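Local coordinates for protein putative alpha-L-fucosidase (Bacteroides thetaiotaomicron VPI-5482, PDB 3GZA) that probably hydrolyses alpha-L-fucosyl linkages as a glycoside hydrolase of family 29, pairing a TIM-barrel-like domain with a beta-sandwich, at residues 16-20 with 176-180; 227-232 with 255-259; 390-396 with 416-422. All coordinates share one frame; numbering follows the deposited sequence. Where two conformers were deposited one is given.

Contacts 1 and 2 both belong to the fucosidase domain, whose parallel strands are those of a TIM-barrel family, while contact 3 lies in the F5/8 type C-like beta-sandwich near the end of the chain. They follow one another in series: 16-20 with 176-180 closes first, then 227-232 with 255-259, then 390-396 with 416-422. The centres of contacts 1 and 2 are about 19 Å apart, with nearest atoms about 7 Å from each other; contact 3 is centred about 39 Å from contact 1 and about 31 Å from contact 2. Contact 1 is buried at the N-terminal ends of barrel strands; contact 2 joins loop to helix where Tyr229 and Trp232 reach sandwich strand 383-392.

Contact 1: 16-20 with 176-180; sequences KWHEA and LYMIW
Trp17, Tyr177 and the selenomethionine Met178 form the apolar centre. The methyl CE of Met178 comes up to the edge of the indole, 3.8 Å from Trp17 CZ3, and it also lies in the plane of the Tyr177 ring at that ring's edge. The Trp17 and Tyr177 side chains cross at about a right angle, with Trp17 CE3 4.3 Å from Tyr177 CE2. Lys16 adds its aliphatic stem: it slides past the phenol in the opposite direction, CD 3.7 Å from Tyr177 CD1.

Tyr177 swings CG away from its own backbone N (chi1 -176°), which carries the ring out to the helix and sets its hydroxyl against the backbone there. Tyr177 OH packs 3.3 Å from Ala20 CB and donates a hydrogen bond of 2.8 Å to Lys16 O. That carbonyl already accepts the helical bond from Ala20 N, so it is gripped twice, from opposite faces of its plane; the phenol comes in 43° above it. At the polar margin Lys16 NZ bonds to the carbonyls of Asn205 and His13.

Helix 15-20 thus packs at the N-terminal ends of the parallel barrel strands: Tyr177 directly precedes 178-181, Phe75, stacked on Tyr177, begins 75-79, and Thr312, bonded to Trp17 O, begins 312-317. Phe217 stacks on Trp17.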
# COMPACT_ATOMS: atom_id res chain seq x y z
N LYS A 16 -12.85 -31.11 16.33
CA LYS A 16 -13.81 -29.99 16.20
C LYS A 16 -14.22 -29.75 14.77
O LYS A 16 -15.21 -29.12 14.53
CB LYS A 16 -13.28 -28.70 16.83
CG LYS A 16 -11.95 -28.21 16.28
CD LYS A 16 -11.56 -26.85 16.83
CE LYS A 16 -10.24 -26.41 16.27
NZ LYS A 16 -9.15 -27.28 16.77
N TRP A 17 -13.43 -30.23 13.80
CA TRP A 17 -13.77 -30.15 12.38
C TRP A 17 -14.98 -31.04 12.13
O TRP A 17 -16.03 -30.60 11.60
CB TRP A 17 -12.57 -30.59 11.51
CG TRP A 17 -12.99 -30.75 10.12
CD1 TRP A 17 -13.19 -31.92 9.45
CD2 TRP A 17 -13.36 -29.70 9.20
NE1 TRP A 17 -13.68 -31.67 8.19
CE2 TRP A 17 -13.76 -30.32 8.00
CE3 TRP A 17 -13.37 -28.30 9.27
CZ2 TRP A 17 -14.18 -29.60 6.91
CZ3 TRP A 17 -13.83 -27.60 8.20
CH2 TRP A 17 -14.21 -28.25 7.04
N HIS A 18 -14.85 -32.31 12.49
CA HIS A 18 -15.96 -33.26 12.29
C HIS A 18 -17.19 -32.87 13.09
O HIS A 18 -18.30 -32.94 12.59
CB HIS A 18 -15.55 -34.65 12.73
CG HIS A 18 -14.45 -35.25 11.91
ND1 HIS A 18 -14.66 -35.80 10.67
CD2 HIS A 18 -13.12 -35.35 12.15
CE1 HIS A 18 -13.51 -36.24 10.19
NE2 HIS A 18 -12.56 -35.99 11.08
N GLU A 19 -16.99 -32.53 14.36
CA GLU A 19 -18.13 -32.22 15.25
C GLU A 19 -18.93 -30.99 14.88
O GLU A 19 -20.11 -30.92 15.19
CB GLU A 19 -17.64 -32.08 16.68
CG GLU A 19 -17.04 -33.33 17.22
CD GLU A 19 -16.13 -33.10 18.47
OE1 GLU A 19 -15.50 -32.00 18.63
OE2 GLU A 19 -15.99 -34.06 19.24
N ALA A 20 -18.28 -30.00 14.28
CA ALA A 20 -19.00 -28.78 13.91
C ALA A 20 -20.09 -29.06 12.92
O ALA A 20 -21.17 -28.46 13.03
CB ALA A 20 -18.03 -27.72 13.36
N LEU A 176 -8.02 -19.48 17.25
CA LEU A 176 -8.77 -19.58 16.02
C LEU A 176 -9.10 -21.05 15.64
O LEU A 176 -8.39 -21.99 15.98
CB LEU A 176 -7.95 -19.00 14.87
CG LEU A 176 -7.52 -17.54 15.05
CD1 LEU A 176 -6.56 -17.09 13.95
CD2 LEU A 176 -8.75 -16.65 15.17
N TYR A 177 -10.21 -21.16 14.93
CA TYR A 177 -10.72 -22.44 14.49
C TYR A 177 -9.93 -22.95 13.31
O TYR A 177 -9.58 -24.12 13.28
CB TYR A 177 -12.21 -22.26 14.12
CG TYR A 177 -12.88 -23.55 13.73
CD1 TYR A 177 -13.37 -24.43 14.68
CD2 TYR A 177 -13.13 -23.86 12.38
CE1 TYR A 177 -14.01 -25.62 14.32
CE2 TYR A 177 -13.74 -25.07 12.04
CZ TYR A 177 -14.22 -25.92 13.00
OH TYR A 177 -14.87 -27.08 12.63
N MSE A 178 -9.73 -22.07 12.34
CA MSE A 178 -8.91 -22.41 11.19
C MSE A 178 -8.29 -21.14 10.65
O MSE A 178 -8.77 -20.01 10.96
CB MSE A 178 -9.77 -22.98 10.03
CG MSE A 178 -10.71 -22.05 9.37
SE MSE A 178 -11.47 -22.69 7.75
CE MSE A 178 -12.64 -24.05 8.46
N ILE A 179 -7.23 -21.35 9.87
CA ILE A 179 -6.64 -20.35 8.98
C ILE A 179 -6.82 -21.00 7.61
O ILE A 179 -6.35 -22.12 7.40
CB ILE A 179 -5.16 -20.03 9.19
CG1 ILE A 179 -4.95 -19.25 10.51
CG2 ILE A 179 -4.61 -19.26 7.96
CD1 ILE A 179 -5.57 -17.86 10.60
N TRP A 180 -7.52 -20.30 6.72
CA TRP A 180 -7.84 -20.73 5.37
C TRP A 180 -7.18 -19.79 4.40
O TRP A 180 -7.50 -18.61 4.35
CB TRP A 180 -9.35 -20.66 5.16
CG TRP A 180 -9.94 -21.08 3.82
CD1 TRP A 180 -9.29 -21.26 2.62
CD2 TRP A 180 -11.33 -21.28 3.55
NE1 TRP A 180 -10.18 -21.62 1.65
CE2 TRP A 180 -11.44 -21.64 2.19
CE3 TRP A 180 -12.49 -21.23 4.34
CZ2 TRP A 180 -12.66 -21.91 1.60
CZ3 TRP A 180 -13.71 -21.51 3.74
CH2 TRP A 180 -13.79 -21.79 2.37

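Contact 2: 227-232 with 255-259; sequences VEYPCW and LKHGD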
# COMPACT_ATOMS: atom_id res chain seq x y z
N VAL A 227 -20.35 -33.70 -1.32
CA VAL A 227 -19.25 -34.58 -1.66
C VAL A 227 -19.87 -35.80 -2.32
O VAL A 227 -21.07 -35.98 -2.31
CB VAL A 227 -18.39 -34.97 -0.44
CG1 VAL A 227 -17.63 -33.77 0.10
CG2 VAL A 227 -19.23 -35.66 0.68
N GLU A 228 -19.06 -36.71 -2.84
CA GLU A 228 -19.57 -37.92 -3.43
C GLU A 228 -19.66 -39.01 -2.37
O GLU A 228 -19.40 -38.75 -1.19
CB GLU A 228 -18.71 -38.32 -4.61
CG GLU A 228 -18.73 -37.29 -5.74
CD GLU A 228 -20.10 -37.11 -6.34
OE1 GLU A 228 -20.71 -38.14 -6.68
OE2 GLU A 228 -20.56 -35.97 -6.52
N TYR A 229 -20.11 -40.19 -2.76
CA TYR A 229 -20.25 -41.32 -1.85
C TYR A 229 -19.69 -42.60 -2.48
O TYR A 229 -20.00 -42.87 -3.64
CB TYR A 229 -21.74 -41.47 -1.40
CG TYR A 229 -21.82 -42.48 -0.27
CD1 TYR A 229 -21.59 -42.07 1.04
CD2 TYR A 229 -22.06 -43.82 -0.51
CE1 TYR A 229 -21.57 -42.95 2.06
CE2 TYR A 229 -22.03 -44.76 0.52
CZ TYR A 229 -21.79 -44.30 1.82
OH TYR A 229 -21.77 -45.20 2.85
N PRO A 230 -18.88 -43.37 -1.72
CA PRO A 230 -18.45 -43.18 -0.33
C PRO A 230 -17.54 -41.97 -0.17
O PRO A 230 -16.96 -41.49 -1.17
CB PRO A 230 -17.68 -44.47 -0.01
CG PRO A 230 -17.21 -44.96 -1.29
CD PRO A 230 -18.30 -44.61 -2.28
N CYS A 231 -17.46 -41.45 1.04
CA CYS A 231 -16.56 -40.34 1.35
C CYS A 231 -15.80 -40.64 2.64
O CYS A 231 -16.38 -40.68 3.71
CB CYS A 231 -17.29 -39.00 1.49
SG CYS A 231 -16.17 -37.63 1.71
N TRP A 232 -14.50 -40.91 2.50
CA TRP A 232 -13.61 -41.26 3.60
C TRP A 232 -12.79 -40.07 4.01
O TRP A 232 -12.51 -39.20 3.21
CB TRP A 232 -12.64 -42.37 3.14
CG TRP A 232 -13.31 -43.51 2.46
CD1 TRP A 232 -13.38 -43.72 1.09
CD2 TRP A 232 -13.95 -44.62 3.06
NE1 TRP A 232 -14.06 -44.86 0.84
CE2 TRP A 232 -14.44 -45.45 2.02
CE3 TRP A 232 -14.17 -45.00 4.38
CZ2 TRP A 232 -15.12 -46.62 2.26
CZ3 TRP A 232 -14.90 -46.17 4.62
CH2 TRP A 232 -15.34 -46.98 3.57
N LEU A 255 -10.41 -36.20 -4.24
CA LEU A 255 -10.99 -35.17 -3.33
C LEU A 255 -12.42 -35.46 -2.94
O LEU A 255 -12.80 -35.33 -1.79
CB LEU A 255 -10.89 -33.79 -3.97
CG LEU A 255 -9.48 -33.26 -4.22
CD1 LEU A 255 -9.58 -32.02 -5.10
CD2 LEU A 255 -8.73 -32.96 -2.87
N LYS A 256 -13.21 -35.93 -3.91
CA LYS A 256 -14.61 -36.22 -3.71
C LYS A 256 -14.93 -37.42 -2.84
O LYS A 256 -16.02 -37.47 -2.23
CB LYS A 256 -15.27 -36.39 -5.09
CG LYS A 256 -15.39 -35.06 -5.84
CD LYS A 256 -15.85 -35.22 -7.29
CE LYS A 256 -15.98 -33.84 -7.96
NZ LYS A 256 -16.13 -33.99 -9.41
N HIS A 257 -14.03 -38.40 -2.85
CA HIS A 257 -14.24 -39.67 -2.16
C HIS A 257 -13.25 -39.96 -1.03
O HIS A 257 -13.54 -40.78 -0.17
CB HIS A 257 -14.13 -40.85 -3.17
CG HIS A 257 -15.28 -40.94 -4.14
ND1 HIS A 257 -16.48 -41.52 -3.82
CD2 HIS A 257 -15.40 -40.51 -5.43
CE1 HIS A 257 -17.29 -41.45 -4.87
NE2 HIS A 257 -16.65 -40.86 -5.87
N GLY A 258 -12.04 -39.40 -1.08
CA GLY A 258 -10.97 -39.80 -0.18
C GLY A 258 -10.44 -41.18 -0.56
O GLY A 258 -10.76 -41.75 -1.61
N ASP A 259 -9.60 -41.75 0.31
CA ASP A 259 -8.96 -43.01 0.06
C ASP A 259 -9.03 -43.79 1.35
O ASP A 259 -8.33 -43.50 2.32
CB ASP A 259 -7.52 -42.76 -0.38
CG ASP A 259 -6.73 -44.03 -0.63
OD1 ASP A 259 -7.23 -45.17 -0.47
OD2 ASP A 259 -5.53 -43.84 -0.99
O HOH W 1 -18.29 -40.13 -8.03
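His257 turns CG anti to its carbonyl carbon (chi1 -70°), and this lays the imidazole along the 227-232 loop, with Glu228 over one face and the backbone of Tyr229 and Pro230 at its edge. The loop backbone holds Glu228 CB over that face in a CH-pi contact, 3.7 Å from the His257 centroid and offset toward the rim. The first torsion of Glu228 (chi1 -63°) and a bend at chi2 set its CG alongside Lys256 CB, at 3.6 Å, and turn the carboxylate away.

His257 ND1 donates to Pro230 O at 2.7 Å; the donor lies in the carbonyl plane, although the oxygen is tilted out of the ring plane. The second ring nitrogen, His257 NE2, is 2.8 Å from a water, which also bonds weakly to Glu228 OE1. Two backbone bonds complete the grip. Glu228 N reaches Lys256 O at 3.2 Å, while Trp232 N meets His257 O at 2.8 Å in a nearly straight bond. Trp232 CD1 packs 3.2 Å from the same His257 O.

This is a helix C-terminus docked on an irregular loop with a cis peptide before Pro230. Gly258, with positive phi, is the first residue to leave helix 251-257, and the chain then continues past Trp232. Here the fucosidase domain borders the beta-sandwich: Trp232 touches Arg384 and Tyr229 OH bonds to Ser404 O.

Contact 3: 390-396 with 416-422; sequences AKVNGKW and VEATALR
Two antiparallel sheets of the F5/8 type C-like beta-sandwich are linked here, where the chain turns a corner at Thr419 and passes from strand 409-418 in one sheet to strand 420-428 in the other. Facing this corner is the hairpin of strands 383-392 and 395-402, closed by a type I' turn from Val392 to Lys395. Ala390 and Leu421 form a non-hydrogen-bonded antiparallel pair, and on the far side of the corner strand 416-418 crosses strand 390-392 at 85°.

Between the sheets, Ala390 CB packs 3.6 Å from Leu421 CD2 and also touches Val416 CG2 and Ala418 CB. Val392 and Val416 cross at about a right angle, with Val392 CG2 3.9 Å from Val416 CB.

Lys391 holds the corner through its backbone. Its N donates to Ala420 O at 2.9 Å, and Thr419 N returns a bond of 3.0 Å to Lys391 O, close to the C=O direction. One water accepts from Gly394 N and also bonds Thr419 OG1; a second accepts from Asn393 N and donates to Glu417 O, so solvent joins the turn to the corner.

On the outer side, Trp396 is sandwiched: Lys391 CB sits against one face and the guanidinium of Arg422 against the opposite one. The guanidinium, which also makes a salt bridge with Glu389, is brought there by an extended start and a bend at chi3 (60°). It stacks nearly flat, planes 21° apart, in a cation-pi contact with Arg422 CZ 3.7 Å from the centroid of the Trp396 five-membered ring. At the far end of the indole, Trp396 CH2 rests 3.8 Å from Ala420 CB.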
# COMPACT_ATOMS: atom_id res chain seq x y z
N ALA A 390 -35.19 -53.39 7.80
CA ALA A 390 -36.39 -53.02 8.54
C ALA A 390 -37.23 -54.27 8.72
O ALA A 390 -37.34 -55.09 7.80
CB ALA A 390 -37.19 -51.96 7.78
N LYS A 391 -37.77 -54.44 9.92
CA LYS A 391 -38.66 -55.58 10.20
C LYS A 391 -40.06 -55.13 9.84
O LYS A 391 -40.67 -54.34 10.56
CB LYS A 391 -38.56 -56.02 11.66
CG LYS A 391 -39.38 -57.27 11.96
CD LYS A 391 -39.34 -57.66 13.43
CE LYS A 391 -38.25 -58.66 13.78
NZ LYS A 391 -38.63 -60.06 13.40
N VAL A 392 -40.57 -55.66 8.72
CA VAL A 392 -41.84 -55.28 8.14
C VAL A 392 -42.74 -56.52 8.05
O VAL A 392 -42.39 -57.51 7.39
CB VAL A 392 -41.62 -54.66 6.74
CG1 VAL A 392 -42.94 -54.29 6.10
CG2 VAL A 392 -40.67 -53.45 6.83
N ASN A 393 -43.87 -56.48 8.74
CA ASN A 393 -44.77 -57.62 8.84
C ASN A 393 -44.06 -58.86 9.38
O ASN A 393 -44.29 -59.98 8.92
CB ASN A 393 -45.43 -57.92 7.50
CG ASN A 393 -46.28 -56.78 7.02
OD1 ASN A 393 -47.10 -56.25 7.77
ND2 ASN A 393 -46.11 -56.39 5.76
N GLY A 394 -43.19 -58.63 10.37
CA GLY A 394 -42.43 -59.69 11.02
C GLY A 394 -41.26 -60.25 10.24
O GLY A 394 -40.62 -61.22 10.69
N LYS A 395 -40.95 -59.68 9.08
CA LYS A 395 -39.86 -60.17 8.24
C LYS A 395 -38.91 -59.05 7.94
O LYS A 395 -39.32 -57.96 7.59
CB LYS A 395 -40.40 -60.74 6.93
N TRP A 396 -37.62 -59.34 8.07
CA TRP A 396 -36.58 -58.37 7.79
C TRP A 396 -36.42 -58.19 6.29
O TRP A 396 -36.40 -59.18 5.54
CB TRP A 396 -35.25 -58.83 8.35
CG TRP A 396 -35.17 -58.83 9.82
CD1 TRP A 396 -35.19 -59.92 10.64
CD2 TRP A 396 -35.05 -57.69 10.67
NE1 TRP A 396 -35.08 -59.52 11.95
CE2 TRP A 396 -34.99 -58.16 11.99
CE3 TRP A 396 -34.99 -56.32 10.43
CZ2 TRP A 396 -34.88 -57.29 13.08
CZ3 TRP A 396 -34.87 -55.47 11.51
CH2 TRP A 396 -34.82 -55.95 12.81
N VAL A 416 -41.30 -47.40 5.09
CA VAL A 416 -41.81 -48.72 5.40
C VAL A 416 -42.45 -48.68 6.78
O VAL A 416 -42.09 -47.85 7.60
CB VAL A 416 -40.69 -49.82 5.40
CG1 VAL A 416 -40.14 -50.01 4.00
CG2 VAL A 416 -39.59 -49.47 6.40
N GLU A 417 -43.44 -49.55 6.99
CA GLU A 417 -44.10 -49.68 8.28
C GLU A 417 -43.32 -50.77 8.97
O GLU A 417 -43.41 -51.95 8.58
CB GLU A 417 -45.57 -50.08 8.11
CG GLU A 417 -46.39 -49.01 7.45
CD GLU A 417 -46.46 -47.74 8.29
OE1 GLU A 417 -46.77 -47.83 9.50
OE2 GLU A 417 -46.19 -46.66 7.72
N ALA A 418 -42.59 -50.39 10.01
CA ALA A 418 -41.65 -51.28 10.65
C ALA A 418 -41.79 -51.36 12.15
O ALA A 418 -42.26 -50.43 12.78
CB ALA A 418 -40.19 -50.79 10.29
N THR A 419 -41.36 -52.46 12.73
CA THR A 419 -41.32 -52.59 14.18
C THR A 419 -39.88 -52.48 14.71
O THR A 419 -39.66 -52.33 15.90
CB THR A 419 -41.95 -53.89 14.64
OG1 THR A 419 -41.31 -55.00 14.00
CG2 THR A 419 -43.45 -53.91 14.29
N ALA A 420 -38.90 -52.52 13.81
CA ALA A 420 -37.53 -52.47 14.23
C ALA A 420 -36.65 -52.23 13.02
O ALA A 420 -37.06 -52.49 11.90
CB ALA A 420 -37.15 -53.78 14.93
N LEU A 421 -35.47 -51.67 13.26
CA LEU A 421 -34.44 -51.52 12.23
C LEU A 421 -33.21 -52.26 12.71
O LEU A 421 -32.99 -52.40 13.91
CB LEU A 421 -34.05 -50.07 12.00
CG LEU A 421 -35.05 -49.14 11.33
CD1 LEU A 421 -34.34 -47.85 11.02
CD2 LEU A 421 -35.63 -49.74 10.07
N ARG A 422 -32.39 -52.71 11.78
CA ARG A 422 -31.18 -53.40 12.17
C ARG A 422 -30.03 -52.98 11.29
O ARG A 422 -30.13 -53.03 10.07
CB ARG A 422 -31.34 -54.91 12.11
CG ARG A 422 -30.12 -55.69 12.64
CD ARG A 422 -30.46 -57.13 12.83
NE ARG A 422 -30.86 -57.76 11.57
CZ ARG A 422 -31.42 -58.97 11.49
NH1 ARG A 422 -31.68 -59.69 12.58
NH2 ARG A 422 -31.76 -59.48 10.31
O HOH W 2 -42.84 -56.15 11.74
O HOH W 3 -44.19 -54.19 10.58